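Local coordinates for protein mannan endo-1,4-beta-mannosidase (Cryptopygus antarcticus, PDB 4OOU) that hydrolyses internal beta-1,4 linkages in the backbone of mannans, including locust bean gum and konjac, releasing mainly short manno-oligosaccharides, at residues S40-A45 and S354-G359; N158-M163 and S227-A232. All blocks are in the same frame, centred on the assembly; numbering follows the deposited sequence.

Contact 1: residues S40-A45 and S354-G359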
# COMPACT_ATOMS: atom_id res chain seq x y z
N SER A 40 -9.13 3.25 -8.71
CA SER A 40 -8.45 3.59 -9.95
C SER A 40 -7.60 4.83 -9.76
O SER A 40 -8.08 5.85 -9.28
CB SER A 40 -9.47 3.82 -11.05
OG SER A 40 -8.78 3.91 -12.27
N GLY A 41 -6.34 4.75 -10.17
CA GLY A 41 -5.41 5.79 -9.85
C GLY A 41 -3.96 5.43 -9.94
O GLY A 41 -3.57 4.53 -10.69
N VAL A 42 -3.14 6.13 -9.17
CA VAL A 42 -1.69 6.07 -9.30
C VAL A 42 -0.95 6.01 -7.97
O VAL A 42 -1.49 6.37 -6.90
CB VAL A 42 -1.17 7.32 -10.03
CG1 VAL A 42 -2.05 7.63 -11.22
CG2 VAL A 42 -1.14 8.53 -9.12
N ASN A 43 0.30 5.60 -8.08
CA ASN A 43 1.27 5.84 -7.05
C ASN A 43 1.96 7.17 -7.34
O ASN A 43 2.34 7.41 -8.48
CB ASN A 43 2.37 4.79 -7.11
CG ASN A 43 1.93 3.48 -6.58
OD1 ASN A 43 2.14 3.20 -5.41
ND2 ASN A 43 1.35 2.64 -7.44
N PHE A 44 2.18 8.00 -6.31
CA PHE A 44 2.91 9.24 -6.55
C PHE A 44 4.35 8.92 -6.90
O PHE A 44 4.84 9.39 -7.96
CB PHE A 44 2.79 10.28 -5.43
CG PHE A 44 1.47 11.03 -5.41
CD1 PHE A 44 0.66 11.16 -6.55
CD2 PHE A 44 1.03 11.65 -4.23
CE1 PHE A 44 -0.55 11.85 -6.51
CE2 PHE A 44 -0.17 12.36 -4.20
CZ PHE A 44 -0.96 12.46 -5.34
N ALA A 45 5.06 8.14 -6.08
CA ALA A 45 4.72 7.71 -4.71
C ALA A 45 5.35 8.70 -3.73
O ALA A 45 5.20 8.56 -2.52
CB ALA A 45 5.26 6.31 -4.44
N SER A 354 1.62 11.68 -17.85
CA SER A 354 0.63 11.90 -18.89
C SER A 354 -0.21 10.68 -19.29
O SER A 354 -1.44 10.75 -19.37
CB SER A 354 1.31 12.48 -20.14
OG SER A 354 1.02 13.85 -20.20
N ASN A 355 0.41 9.58 -19.62
CA ASN A 355 -0.42 8.53 -20.07
C ASN A 355 -0.89 7.72 -18.86
O ASN A 355 -1.91 7.07 -18.91
CB ASN A 355 0.20 7.79 -21.30
CG ASN A 355 0.93 6.52 -20.96
OD1 ASN A 355 0.63 5.50 -21.49
ND2 ASN A 355 1.93 6.61 -20.13
N GLN A 356 -0.23 7.85 -17.72
CA GLN A 356 -0.97 7.54 -16.49
C GLN A 356 -2.32 8.26 -16.40
O GLN A 356 -3.29 7.64 -15.96
CB GLN A 356 -0.16 7.82 -15.25
CG GLN A 356 0.91 6.78 -15.06
CD GLN A 356 1.72 7.04 -13.84
OE1 GLN A 356 1.33 6.68 -12.72
NE2 GLN A 356 2.87 7.67 -14.04
N MET A 357 -2.41 9.52 -16.85
CA MET A 357 -3.71 10.21 -16.89
C MET A 357 -4.63 9.62 -17.97
O MET A 357 -5.83 9.44 -17.75
CB MET A 357 -3.56 11.72 -17.09
CG MET A 357 -3.01 12.47 -15.90
SD MET A 357 -3.13 14.27 -16.09
CE MET A 357 -1.54 14.68 -16.75
N TYR A 358 -4.04 9.29 -19.12
CA TYR A 358 -4.77 8.66 -20.20
C TYR A 358 -5.41 7.40 -19.63
O TYR A 358 -6.62 7.23 -19.73
CB TYR A 358 -3.84 8.33 -21.40
CG TYR A 358 -4.53 7.82 -22.67
CD1 TYR A 358 -5.73 8.35 -23.12
CD2 TYR A 358 -3.93 6.82 -23.45
CE1 TYR A 358 -6.34 7.87 -24.27
CE2 TYR A 358 -4.53 6.34 -24.61
CZ TYR A 358 -5.73 6.86 -25.02
OH TYR A 358 -6.33 6.40 -26.19
N GLY A 359 -4.59 6.56 -19.02
CA GLY A 359 -5.06 5.34 -18.40
C GLY A 359 -6.27 5.53 -17.51
O GLY A 359 -7.28 4.84 -17.70

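Contact 2: residues N158-M163 and S227-A232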
# COMPACT_ATOMS: atom_id res chain seq x y z
N ASN A 158 4.87 6.44 20.48
CA ASN A 158 5.32 7.80 20.28
C ASN A 158 5.14 8.39 18.90
O ASN A 158 5.33 9.61 18.69
CB ASN A 158 6.79 7.89 20.65
CG ASN A 158 7.01 7.72 22.12
OD1 ASN A 158 6.13 8.05 22.94
ND2 ASN A 158 8.17 7.21 22.48
N ALA A 159 4.81 7.54 17.93
CA ALA A 159 4.54 8.03 16.59
C ALA A 159 3.20 7.52 16.12
O ALA A 159 2.30 8.31 15.87
CB ALA A 159 5.65 7.63 15.64
N LEU A 160 3.03 6.20 16.04
CA LEU A 160 1.93 5.64 15.21
C LEU A 160 0.52 5.82 15.78
O LEU A 160 -0.33 6.39 15.13
CB LEU A 160 2.20 4.18 14.88
CG LEU A 160 1.17 3.54 13.96
CD1 LEU A 160 1.29 4.11 12.57
CD2 LEU A 160 1.30 2.03 13.98
N THR A 161 0.29 5.31 16.99
CA THR A 161 -0.96 5.56 17.69
C THR A 161 -1.35 7.07 17.56
O THR A 161 -2.47 7.40 17.15
CB THR A 161 -0.87 5.07 19.14
OG1 THR A 161 -0.60 3.65 19.17
CG2 THR A 161 -2.15 5.32 19.86
N PRO A 162 -0.42 7.98 17.86
CA PRO A 162 -0.83 9.39 17.70
C PRO A 162 -1.17 9.79 16.26
O PRO A 162 -2.07 10.62 16.04
CB PRO A 162 0.36 10.20 18.23
CG PRO A 162 1.36 9.22 18.75
CD PRO A 162 0.78 7.84 18.71
N MET A 163 -0.46 9.22 15.29
CA MET A 163 -0.81 9.45 13.87
C MET A 163 -2.20 8.89 13.54
O MET A 163 -3.02 9.54 12.90
CB MET A 163 0.22 8.80 12.94
CG MET A 163 1.54 9.51 12.83
SD MET A 163 2.52 8.58 11.62
CE MET A 163 3.53 7.74 12.79
N SER A 227 -2.00 -4.35 14.50
CA SER A 227 -2.79 -4.50 15.68
C SER A 227 -3.04 -3.13 16.26
O SER A 227 -4.14 -2.85 16.72
CB SER A 227 -2.15 -5.42 16.72
OG SER A 227 -2.98 -5.40 17.89
N ALA A 228 -2.02 -2.28 16.24
CA ALA A 228 -2.07 -1.03 16.98
C ALA A 228 -2.85 0.04 16.22
O ALA A 228 -3.54 0.91 16.82
CB ALA A 228 -0.67 -0.57 17.33
N ILE A 229 -2.76 -0.02 14.89
CA ILE A 229 -3.65 0.79 14.05
C ILE A 229 -5.13 0.43 14.33
O ILE A 229 -5.97 1.30 14.56
CB ILE A 229 -3.38 0.57 12.55
CG1 ILE A 229 -1.93 0.95 12.21
CG2 ILE A 229 -4.39 1.38 11.74
CD1 ILE A 229 -1.48 0.60 10.81
N HIS A 230 -5.44 -0.86 14.27
CA HIS A 230 -6.80 -1.29 14.56
C HIS A 230 -7.18 -0.90 15.98
O HIS A 230 -8.27 -0.42 16.19
CB HIS A 230 -6.97 -2.80 14.34
CG HIS A 230 -6.84 -3.24 12.90
ND1 HIS A 230 -7.61 -2.72 11.89
CD2 HIS A 230 -6.04 -4.17 12.32
CE1 HIS A 230 -7.29 -3.30 10.75
NE2 HIS A 230 -6.35 -4.20 10.98
N ASN A 231 -6.27 -1.08 16.95
CA ASN A 231 -6.56 -0.66 18.35
C ASN A 231 -7.05 0.80 18.40
O ASN A 231 -7.99 1.13 19.11
CB ASN A 231 -5.33 -0.80 19.28
CG ASN A 231 -4.99 -2.26 19.64
OD1 ASN A 231 -3.83 -2.59 19.86
ND2 ASN A 231 -5.98 -3.13 19.66
N ALA A 232 -6.40 1.65 17.63
CA ALA A 232 -6.66 3.07 17.67
C ALA A 232 -7.87 3.47 16.82
O ALA A 232 -8.63 4.36 17.19
CB ALA A 232 -5.41 3.84 17.23
O HOH W 1 -3.39 2.58 19.47

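Contact 1: residues S40-A45 and S354-G359
V42, on the first parallel strand of a TIM barrel, faces Q356 on helix 353-361, and their CA atoms, 7.4 Å apart, are the nearest across the two segments. V42 and Q356 carry nearly all of the contact. Q356 leaves the helix with CG anti to its carbonyl carbon (chi1 -75°), and the extended chain (chi2 180°) carries the amide from the helix across to the strand. Its OE1 ends 3.7 Å from V42 CB and 3.8 Å from V42 CG1, an oxygen laid against the branched carbon and one methyl. The valine offers no polar partner; OE1 instead accepts a hydrogen bond from T340 OG1, while NE2 donates to Q342 O and, weakly, to T352 O. These bonds grip both ends of a buried amide and should fix its rotation. One residue on, N43 donates from ND2 to T340 O and G311 O and bonds R81 NH1 through OD1, its side chain about 4 Å from those of the substrate-binding W341 and of E312, the probable nucleophile. Strand 35-43 runs parallel to strands 79-86 and 337-340, T340 belonging to the latter; V42 also touches V72 of helix 58-74, and M357 of helix 353-361 touches K71 of that same helix.

Contact 2: residues N158-M163 and S227-A232
T161 OG1 and A228 O are joined through one water, which lies 3.0 Å from T161 OG1 and donates to A228 O at 3.1 Å; T161 OG1 also has a weak hydrogen bond with I156 O, a turn earlier in its own helix. This is helix-to-helix packing on the outer layer of the TIM barrel, where helix 149-167 lies against helix 215-232. The water links a side-chain hydroxyl on one helix to a backbone carbonyl on the other, and gives the carbonyl of A228 a second partner beside the N-H of A232, whose N is 3.1 Å from A228 O. To one side of this bridge the contact is apolar. L160 sends CG out anti to its backbone N (chi1 -177°), which carries the CD2 methyl across to I229, where it meets CG1 at 3.8 Å; the two side chains meet at a slant and both are buried. Helix 149-167 is irregular here: a wider pi-type turn spans 158-160, and the helix kinks at P162, whose ring nitrogen has no hydrogen to give to the preceding turn. The regular pattern resumes with M163 N bonded to A159 O. Alanines keep the facing surface of helix 215-232 low: A228 touches I156, and A232 touches V164 and N165. T161 and A232 have the nearest CA atoms of the pair, 6.2 Å apart, and there the T161 CG2 methyl stands 4.4 Å from A232 CB.

In the fold
Both contacts belong to the same TIM barrel but lie on opposite sides of the chain's centre, 30 Å apart between centres and about 14 Å between nearest atoms, without touching. Contact 1 is buried and joins a barrel strand to a helix late in the chain; contact 2 is partly buried and joins two outer helices. Both segments of contact 2 fall between the two segments of contact 1 in the sequence. Their chemistry follows their place: a buried glutamine amide is satisfied by protein groups in contact 1, whose N43 borders the active centre, whereas contact 2, away from the annotated sites, combines methyl packing with a water bridge.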